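Local coordinates for protein thiamine-monophosphate kinase (Stenotrophomonas maltophilia, PDB 6XEP) that probably phosphorylates thiamine monophosphate with ATP to give thiamine diphosphate, the active form of vitamin B1, in the last step of that cofactor's synthesis, at residues A[66-80]-A[199-211]. Sequence-based numbering, arbitrary orientation.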
ATOM      1  N   THR A  66     -11.766 -19.041   3.846  1.00 15.90           N
ATOM      2  CA  THR A  66     -11.605 -18.144   4.993  1.00 16.75           C
ATOM      3  C   THR A  66     -12.697 -17.076   4.975  1.00 16.94           C
ATOM      4  O   THR A  66     -12.977 -16.473   3.934  1.00 13.79           O
ATOM      5  CB  THR A  66     -10.224 -17.478   4.996  1.00 14.81           C
ATOM      6  OG1 THR A  66      -9.186 -18.477   4.946  1.00 13.67           O
ATOM      7  CG2 THR A  66     -10.049 -16.634   6.287  1.00 13.16           C
ATOM      8  N   ARG A  67     -13.329 -16.856   6.127  1.00 14.45           N
ATOM      9  CA  ARG A  67     -14.424 -15.890   6.199  1.00 14.30           C
ATOM     10  C   ARG A  67     -13.908 -14.454   6.177  1.00 14.13           C
ATOM     11  O   ARG A  67     -12.775 -14.167   6.561  1.00 13.03           O
ATOM     12  CB  ARG A  67     -15.253 -16.119   7.465  1.00 13.16           C
ATOM     13  CG  ARG A  67     -15.978 -17.468   7.499  1.00 16.63           C
ATOM     14  CD  ARG A  67     -17.099 -17.534   6.516  1.00 17.46           C
ATOM     15  NE  ARG A  67     -18.172 -16.610   6.881  1.00 21.08           N
ATOM     16  CZ  ARG A  67     -19.130 -16.890   7.756  1.00 21.94           C
ATOM     17  NH1 ARG A  67     -19.159 -18.073   8.364  1.00 21.31           N
ATOM     18  NH2 ARG A  67     -20.062 -15.986   8.022  1.00 18.90           N
ATOM     19  N   ALA A  68     -14.775 -13.539   5.729  1.00 13.55           N
ATOM     20  CA  ALA A  68     -14.398 -12.130   5.576  1.00 12.68           C
ATOM     21  C   ALA A  68     -13.805 -11.530   6.853  1.00 12.52           C
ATOM     22  O   ALA A  68     -12.795 -10.817   6.804  1.00 12.19           O
ATOM     23  CB  ALA A  68     -15.628 -11.328   5.128  1.00 13.78           C
ATOM     24  N   PHE A  69     -14.442 -11.766   8.008  1.00 13.50           N
ATOM     25  CA  PHE A  69     -13.904 -11.205   9.252  1.00 12.85           C
ATOM     26  C   PHE A  69     -12.459 -11.637   9.472  1.00 14.81           C
ATOM     27  O   PHE A  69     -11.613 -10.834   9.870  1.00 12.66           O
ATOM     28  CB  PHE A  69     -14.779 -11.633  10.437  1.00 14.34           C
ATOM     29  CG  PHE A  69     -14.303 -11.127  11.782  1.00 12.85           C
ATOM     30  CD1 PHE A  69     -13.320 -11.791  12.484  1.00 14.50           C
ATOM     31  CD2 PHE A  69     -14.892 -10.019  12.358  1.00 14.40           C
ATOM     32  CE1 PHE A  69     -12.886 -11.328  13.709  1.00 18.36           C
ATOM     33  CE2 PHE A  69     -14.484  -9.547  13.592  1.00 17.20           C
ATOM     34  CZ  PHE A  69     -13.476 -10.203  14.267  1.00 15.76           C
ATOM     35  N   ASP A  70     -12.162 -12.908   9.237  1.00 12.74           N
ATOM     36  CA  ASP A  70     -10.808 -13.408   9.493  1.00 12.48           C
ATOM     37  C   ASP A  70      -9.808 -12.871   8.483  1.00 14.76           C
ATOM     38  O   ASP A  70      -8.642 -12.634   8.825  1.00 11.71           O
ATOM     39  CB  ASP A  70     -10.855 -14.932   9.491  1.00 15.18           C
ATOM     40  CG  ASP A  70     -11.846 -15.455  10.509  1.00 17.78           C
ATOM     41  OD1 ASP A  70     -11.866 -14.893  11.627  1.00 16.24           O
ATOM     42  OD2 ASP A  70     -12.622 -16.391  10.198  1.00 17.30           O
ATOM     43  N   ILE A  71     -10.242 -12.674   7.237  1.00 13.65           N
ATOM     44  CA  ILE A  71      -9.381 -12.039   6.248  1.00 12.48           C
ATOM     45  C   ILE A  71      -9.060 -10.613   6.669  1.00 14.36           C
ATOM     46  O   ILE A  71      -7.914 -10.162   6.562  1.00 12.49           O
ATOM     47  CB  ILE A  71     -10.039 -12.084   4.856  1.00 13.21           C
ATOM     48  CG1 ILE A  71     -10.211 -13.529   4.400  1.00 14.14           C
ATOM     49  CG2 ILE A  71      -9.178 -11.348   3.849  1.00 16.38           C
ATOM     50  CD1 ILE A  71     -11.041 -13.646   3.124  1.00 16.14           C
ATOM     51  N   GLY A  72     -10.067  -9.878   7.149  1.00 12.45           N
ATOM     52  CA  GLY A  72      -9.823  -8.519   7.608  1.00 12.84           C
ATOM     53  C   GLY A  72      -8.865  -8.459   8.781  1.00 14.47           C
ATOM     54  O   GLY A  72      -7.934  -7.642   8.802  1.00 15.96           O
ATOM     55  N   TRP A  73      -9.059  -9.337   9.759  1.00 11.90           N
ATOM     56  CA  TRP A  73      -8.150  -9.399  10.903  1.00 12.89           C
ATOM     57  C   TRP A  73      -6.726  -9.737  10.457  1.00 12.92           C
ATOM     58  O   TRP A  73      -5.768  -9.017  10.768  1.00 11.29           O
ATOM     59  CB  TRP A  73      -8.664 -10.444  11.899  1.00 12.29           C
ATOM     60  CG  TRP A  73      -7.830 -10.607  13.161  1.00 11.68           C
ATOM     61  CD1 TRP A  73      -6.587 -11.183  13.269  1.00 13.18           C
ATOM     62  CD2 TRP A  73      -8.199 -10.205  14.486  1.00 13.91           C
ATOM     63  NE1 TRP A  73      -6.170 -11.162  14.588  1.00 14.33           N
ATOM     64  CE2 TRP A  73      -7.135 -10.565  15.350  1.00 13.67           C
ATOM     65  CE3 TRP A  73      -9.326  -9.576  15.027  1.00 15.89           C
ATOM     66  CZ2 TRP A  73      -7.165 -10.309  16.714  1.00 17.43           C
ATOM     67  CZ3 TRP A  73      -9.350  -9.322  16.397  1.00 20.04           C
ATOM     68  CH2 TRP A  73      -8.272  -9.680  17.214  1.00 18.34           C
ATOM     69  N   LYS A  74      -6.570 -10.836   9.720  1.00 11.23           N
ATOM     70  CA  LYS A  74      -5.233 -11.336   9.448  1.00 10.46           C
ATOM     71  C   LYS A  74      -4.470 -10.402   8.523  1.00 12.36           C
ATOM     72  O   LYS A  74      -3.260 -10.212   8.698  1.00 13.55           O
ATOM     73  CB  LYS A  74      -5.301 -12.756   8.867  1.00 12.28           C
ATOM     74  CG  LYS A  74      -3.905 -13.353   8.690  1.00 12.15           C
ATOM     75  CD  LYS A  74      -3.933 -14.885   8.584  1.00 11.46           C
ATOM     76  CE  LYS A  74      -2.504 -15.421   8.591  1.00 14.02           C
ATOM     77  NZ  LYS A  74      -2.431 -16.905   8.542  1.00 11.84           N
ATOM     78  N   THR A  75      -5.167  -9.771   7.562  1.00 11.52           N
ATOM     79  CA  THR A  75      -4.476  -8.843   6.663  1.00 12.78           C
ATOM     80  C   THR A  75      -3.784  -7.736   7.459  1.00 14.89           C
ATOM     81  O   THR A  75      -2.607  -7.427   7.229  1.00 15.74           O
ATOM     82  CB  THR A  75      -5.474  -8.268   5.644  1.00 15.52           C
ATOM     83  OG1 THR A  75      -5.971  -9.336   4.831  1.00 17.04           O
ATOM     84  CG2 THR A  75      -4.780  -7.298   4.718  1.00 19.23           C
ATOM     85  N   LEU A  76      -4.475  -7.173   8.447  1.00 13.94           N
ATOM     86  CA  LEU A  76      -3.842  -6.156   9.281  1.00 13.03           C
ATOM     87  C   LEU A  76      -2.819  -6.767  10.241  1.00 12.30           C
ATOM     88  O   LEU A  76      -1.775  -6.161  10.501  1.00 13.17           O
ATOM     89  CB  LEU A  76      -4.904  -5.384  10.058  1.00 13.27           C
ATOM     90  CG  LEU A  76      -4.421  -4.320  11.042  1.00 15.33           C
ATOM     91  CD1 LEU A  76      -3.605  -3.222  10.325  1.00 12.01           C
ATOM     92  CD2 LEU A  76      -5.635  -3.716  11.753  1.00 15.89           C
ATOM     93  N   ALA A  77      -3.107  -7.947  10.793  1.00 10.97           N
ATOM     94  CA  ALA A  77      -2.211  -8.548  11.776  1.00 12.64           C
ATOM     95  C   ALA A  77      -0.805  -8.762  11.214  1.00 12.85           C
ATOM     96  O   ALA A  77       0.184  -8.607  11.938  1.00 13.79           O
ATOM     97  CB  ALA A  77      -2.785  -9.878  12.267  1.00 10.32           C
ATOM     98  N   VAL A  78      -0.697  -9.148   9.942  1.00 13.20           N
ATOM     99  CA  VAL A  78       0.623  -9.341   9.339  1.00 15.77           C
ATOM    100  C   VAL A  78       1.441  -8.055   9.427  1.00 13.75           C
ATOM    101  O   VAL A  78       2.617  -8.064   9.802  1.00 14.34           O
ATOM    102  CB  VAL A  78       0.482  -9.824   7.884  1.00 16.15           C
ATOM    103  CG1 VAL A  78       1.858  -9.941   7.260  1.00 17.50           C
ATOM    104  CG2 VAL A  78      -0.225 -11.161   7.866  1.00 15.57           C
ATOM    105  N   ASN A  79       0.821  -6.926   9.089  1.00 13.65           N
ATOM    106  CA  ASN A  79       1.536  -5.653   9.097  1.00 14.35           C
ATOM    107  C   ASN A  79       1.871  -5.203  10.506  1.00 17.33           C
ATOM    108  O   ASN A  79       2.951  -4.644  10.753  1.00 14.17           O
ATOM    109  CB  ASN A  79       0.688  -4.598   8.398  1.00 13.32           C
ATOM    110  CG  ASN A  79       0.671  -4.784   6.918  1.00 21.86           C
ATOM    111  OD1 ASN A  79      -0.129  -5.553   6.384  1.00 24.09           O
ATOM    112  ND2 ASN A  79       1.581  -4.107   6.231  1.00 24.39           N
ATOM    113  N   LEU A  80       0.934  -5.382  11.437  1.00 12.23           N
ATOM    114  CA  LEU A  80       1.201  -4.997  12.810  1.00 12.02           C
ATOM    115  C   LEU A  80       2.318  -5.839  13.404  1.00 13.88           C
ATOM    116  O   LEU A  80       3.098  -5.344  14.220  1.00 14.57           O
ATOM    117  CB  LEU A  80      -0.069  -5.125  13.642  1.00 13.24           C
ATOM    118  CG  LEU A  80      -1.159  -4.104  13.343  1.00 13.96           C
ATOM    119  CD1 LEU A  80      -2.393  -4.360  14.219  1.00 14.87           C
ATOM    120  CD2 LEU A  80      -0.624  -2.670  13.547  1.00 15.57           C
ATOM    121  N   LEU A 199      -8.125 -20.680  15.292  1.00 15.90           N
ATOM    122  CA  LEU A 199      -8.010 -19.233  15.458  1.00 14.07           C
ATOM    123  C   LEU A 199      -6.561 -18.742  15.469  1.00 14.12           C
ATOM    124  O   LEU A 199      -6.316 -17.563  15.178  1.00 12.29           O
ATOM    125  CB  LEU A 199      -8.725 -18.803  16.738  1.00 14.09           C
ATOM    126  CG  LEU A 199     -10.252 -18.910  16.651  1.00 18.14           C
ATOM    127  CD1 LEU A 199     -10.897 -18.403  17.917  1.00 24.88           C
ATOM    128  CD2 LEU A 199     -10.743 -18.124  15.467  1.00 19.31           C
ATOM    129  N   ARG A 200      -5.595 -19.599  15.793  1.00 13.51           N
ATOM    130  CA  ARG A 200      -4.200 -19.188  15.625  1.00 14.92           C
ATOM    131  C   ARG A 200      -3.830 -19.049  14.154  1.00 13.30           C
ATOM    132  O   ARG A 200      -3.026 -18.178  13.800  1.00 13.97           O
ATOM    133  CB  ARG A 200      -3.271 -20.179  16.322  1.00 13.83           C
ATOM    134  CG  ARG A 200      -3.386 -20.139  17.843  1.00 11.84           C
ATOM    135  CD  ARG A 200      -2.692 -18.916  18.418  1.00 15.79           C
ATOM    136  NE  ARG A 200      -1.231 -19.079  18.459  1.00 15.40           N
ATOM    137  CZ  ARG A 200      -0.377 -18.066  18.515  1.00 19.03           C
ATOM    138  NH1 ARG A 200      -0.834 -16.813  18.528  1.00 16.40           N
ATOM    139  NH2 ARG A 200       0.935 -18.304  18.563  1.00 18.51           N
ATOM    140  N   LEU A 201      -4.401 -19.888  13.283  1.00 14.43           N
ATOM    141  CA  LEU A 201      -4.189 -19.714  11.852  1.00 13.13           C
ATOM    142  C   LEU A 201      -4.976 -18.517  11.334  1.00 11.40           C
ATOM    143  O   LEU A 201      -4.452 -17.702  10.564  1.00 13.65           O
ATOM    144  CB  LEU A 201      -4.600 -20.985  11.095  1.00 12.46           C
ATOM    145  CG  LEU A 201      -4.516 -20.888   9.561  1.00 13.73           C
ATOM    146  CD1 LEU A 201      -3.107 -20.543   9.092  1.00 17.05           C
ATOM    147  CD2 LEU A 201      -5.007 -22.163   8.888  1.00 18.67           C
ATOM    148  N   LEU A 202      -6.255 -18.412  11.727  1.00 13.06           N
ATOM    149  CA  LEU A 202      -7.134 -17.403  11.137  1.00 13.16           C
ATOM    150  C   LEU A 202      -6.907 -16.023  11.738  1.00 12.85           C
ATOM    151  O   LEU A 202      -6.985 -15.016  11.025  1.00 14.01           O
ATOM    152  CB  LEU A 202      -8.601 -17.801  11.325  1.00 12.87           C
ATOM    153  CG  LEU A 202      -9.014 -19.104  10.648  1.00 15.73           C
ATOM    154  CD1 LEU A 202     -10.492 -19.318  10.936  1.00 17.91           C
ATOM    155  CD2 LEU A 202      -8.748 -19.032   9.152  1.00 22.02           C
ATOM    156  N   ARG A 203      -6.641 -15.947  13.039  1.00 11.76           N
ATOM    157  CA  ARG A 203      -6.574 -14.665  13.740  1.00 12.44           C
ATOM    158  C   ARG A 203      -5.327 -14.616  14.610  1.00 13.42           C
ATOM    159  O   ARG A 203      -5.430 -14.602  15.847  1.00 16.93           O
ATOM    160  CB  ARG A 203      -7.812 -14.444  14.607  1.00 14.48           C
ATOM    161  CG  ARG A 203      -9.110 -14.249  13.867  1.00 15.72           C
ATOM    162  CD  ARG A 203     -10.239 -13.949  14.893  1.00 19.11           C
ATOM    163  NE  ARG A 203     -11.494 -14.400  14.324  1.00 24.50           N
ATOM    164  CZ  ARG A 203     -12.529 -14.815  15.021  1.00 25.09           C
ATOM    165  NH1 ARG A 203     -12.488 -14.822  16.349  1.00 29.79           N
ATOM    166  NH2 ARG A 203     -13.622 -15.204  14.381  1.00 29.30           N
ATOM    167  N   PRO A 204      -4.146 -14.565  14.008  1.00 14.34           N
ATOM    168  CA  PRO A 204      -2.917 -14.449  14.812  1.00 15.16           C
ATOM    169  C   PRO A 204      -2.925 -13.143  15.600  1.00 16.22           C
ATOM    170  O   PRO A 204      -3.528 -12.154  15.184  1.00 15.98           O
ATOM    171  CB  PRO A 204      -1.804 -14.471  13.756  1.00 16.36           C
ATOM    172  CG  PRO A 204      -2.442 -13.911  12.520  1.00 15.04           C
ATOM    173  CD  PRO A 204      -3.862 -14.481  12.563  1.00 13.38           C
ATOM    174  N   THR A 205      -2.221 -13.134  16.746  1.00 15.30           N
ATOM    175  CA  THR A 205      -2.202 -11.945  17.601  1.00 14.65           C
ATOM    176  C   THR A 205      -0.877 -11.199  17.449  1.00 13.12           C
ATOM    177  O   THR A 205       0.161 -11.698  17.931  1.00 15.11           O
ATOM    178  CB  THR A 205      -2.426 -12.337  19.062  1.00 16.39           C
ATOM    179  OG1 THR A 205      -3.651 -13.083  19.173  1.00 16.15           O
ATOM    180  CG2 THR A 205      -2.540 -11.081  19.929  1.00 16.59           C
ATOM    181  N   PRO A 206      -0.844 -10.018  16.826  1.00 13.61           N
ATOM    182  CA  PRO A 206       0.433  -9.299  16.706  1.00 16.55           C
ATOM    183  C   PRO A 206       0.853  -8.761  18.061  1.00 16.42           C
ATOM    184  O   PRO A 206       0.035  -8.211  18.790  1.00 14.73           O
ATOM    185  CB  PRO A 206       0.121  -8.170  15.721  1.00 16.32           C
ATOM    186  CG  PRO A 206      -1.370  -7.871  15.945  1.00 18.53           C
ATOM    187  CD  PRO A 206      -1.972  -9.256  16.237  1.00 14.63           C
ATOM    188  N   ARG A 207       2.130  -8.939  18.407  1.00 11.92           N
ATOM    189  CA  ARG A 207       2.569  -8.615  19.762  1.00 17.67           C
ATOM    190  C   ARG A 207       3.089  -7.178  19.830  1.00 14.85           C
ATOM    191  O   ARG A 207       4.249  -6.913  20.163  1.00 12.98           O
ATOM    192  CB  ARG A 207       3.614  -9.621  20.235  1.00 18.11           C
ATOM    193  CG  ARG A 207       3.180 -11.074  20.063  1.00 13.89           C
ATOM    194  CD  ARG A 207       1.917 -11.397  20.879  1.00 14.98           C
ATOM    195  NE  ARG A 207       1.694 -12.838  20.864  1.00 15.20           N
ATOM    196  CZ  ARG A 207       0.631 -13.438  21.376  1.00 17.99           C
ATOM    197  NH1 ARG A 207      -0.328 -12.706  21.961  1.00 15.26           N
ATOM    198  NH2 ARG A 207       0.533 -14.767  21.288  1.00 14.52           N
ATOM    199  N   VAL A 208       2.189  -6.242  19.505  1.00 15.04           N
ATOM    200  CA  VAL A 208       2.570  -4.827  19.433  1.00 17.88           C
ATOM    201  C   VAL A 208       3.007  -4.314  20.807  1.00 18.57           C
ATOM    202  O   VAL A 208       4.031  -3.630  20.938  1.00 18.79           O
ATOM    203  CB  VAL A 208       1.416  -3.981  18.860  1.00 19.54           C
ATOM    204  CG1 VAL A 208       1.820  -2.514  18.817  1.00 18.89           C
ATOM    205  CG2 VAL A 208       1.023  -4.465  17.441  1.00 17.07           C
ATOM    206  N   THR A 209       2.226  -4.613  21.851  1.00 16.77           N
ATOM    207  CA  THR A 209       2.587  -4.114  23.180  1.00 17.89           C
ATOM    208  C   THR A 209       3.960  -4.625  23.611  1.00 17.36           C
ATOM    209  O   THR A 209       4.778  -3.862  24.142  1.00 18.85           O
ATOM    210  CB  THR A 209       1.519  -4.509  24.207  1.00 19.88           C
ATOM    211  OG1 THR A 209       0.248  -4.033  23.758  1.00 28.13           O
ATOM    212  CG2 THR A 209       1.825  -3.876  25.548  1.00 28.46           C
ATOM    213  N   LEU A 210       4.244  -5.900  23.369  1.00 18.53           N
ATOM    214  CA  LEU A 210       5.582  -6.417  23.645  1.00 15.81           C
ATOM    215  C   LEU A 210       6.640  -5.657  22.855  1.00 19.61           C
ATOM    216  O   LEU A 210       7.668  -5.242  23.407  1.00 17.00           O
ATOM    217  CB  LEU A 210       5.652  -7.903  23.314  1.00 12.99           C
ATOM    218  CG  LEU A 210       7.032  -8.560  23.434  1.00 14.02           C
ATOM    219  CD1 LEU A 210       7.532  -8.555  24.862  1.00 16.29           C
ATOM    220  CD2 LEU A 210       6.904 -10.014  22.943  1.00 14.26           C
ATOM    221  N   GLY A 211       6.405  -5.463  21.558  1.00 17.25           N
ATOM    222  CA  GLY A 211       7.388  -4.775  20.735  1.00 17.96           C
ATOM    223  C   GLY A 211       7.732  -3.399  21.263  1.00 20.68           C
ATOM    224  O   GLY A 211       8.896  -2.986  21.240  1.00 21.52           O
TER
HETATM  225  O   HOH W   1      -7.455 -15.333   8.300  1.00 11.37           O
HETATM  226  O   HOH W   2      -1.679 -17.082  11.477  1.00 12.46           O
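With CG anti to the backbone N (chi1 -179°), the indole of Trp-73 swings out to meet Arg-203, whose own chain runs extended from CG to NE and crosses the ring at about a right angle. Arg-203 CB sits over one face, 3.8 Å from the centroid of the Trp-73 five-membered ring, in a CH-pi contact. At the edge of the same ring, Trp-73 NE1 gives a nearly straight hydrogen bond to Pro-204 O (2.9 Å), which lies in the indole plane and so fixes how the ring is turned.

Farther out, Arg-203 NE makes a salt bridge to Asp-70 OD1 (2.8 Å, 163° at the hydrogen), meeting the oxygen almost along its C-O axis; NH2 adds a weaker bond to that oxygen. Phe-69 sets its CE1 corner over one face of the guanidinium, the planes 73° apart, while Leu-199 CD2 covers the opposite face.

Lys-74 stretches its chain past Pro-204 CD to bring NZ to Leu-201 O (3.0 Å), in the carbonyl plane near the end of helix 192-202. The ammonium also donates to a water that lies near Arg-200 O, and forms a salt bridge with Asp-274, a predicted substrate-binding residue. A second water joins Leu-202 O to Asp-70 O, the latter bond weak.

Beyond this polar half the contact turns apolar: Ala-77 CB packs against both prolines, and Leu-80 CB rests on Pro-206 CB (3.7 Å) and Val-208 CG2. Helix 68-85, backed by strands 48-57 and 136-145, packs its side against the loop 203-207 that connects helices 192-202 and 208-214, so the contact holds the N-terminal domain against the C-terminal domain of the PurM-like (AIR synthase-related) fold beside the probable thiamine phosphate site.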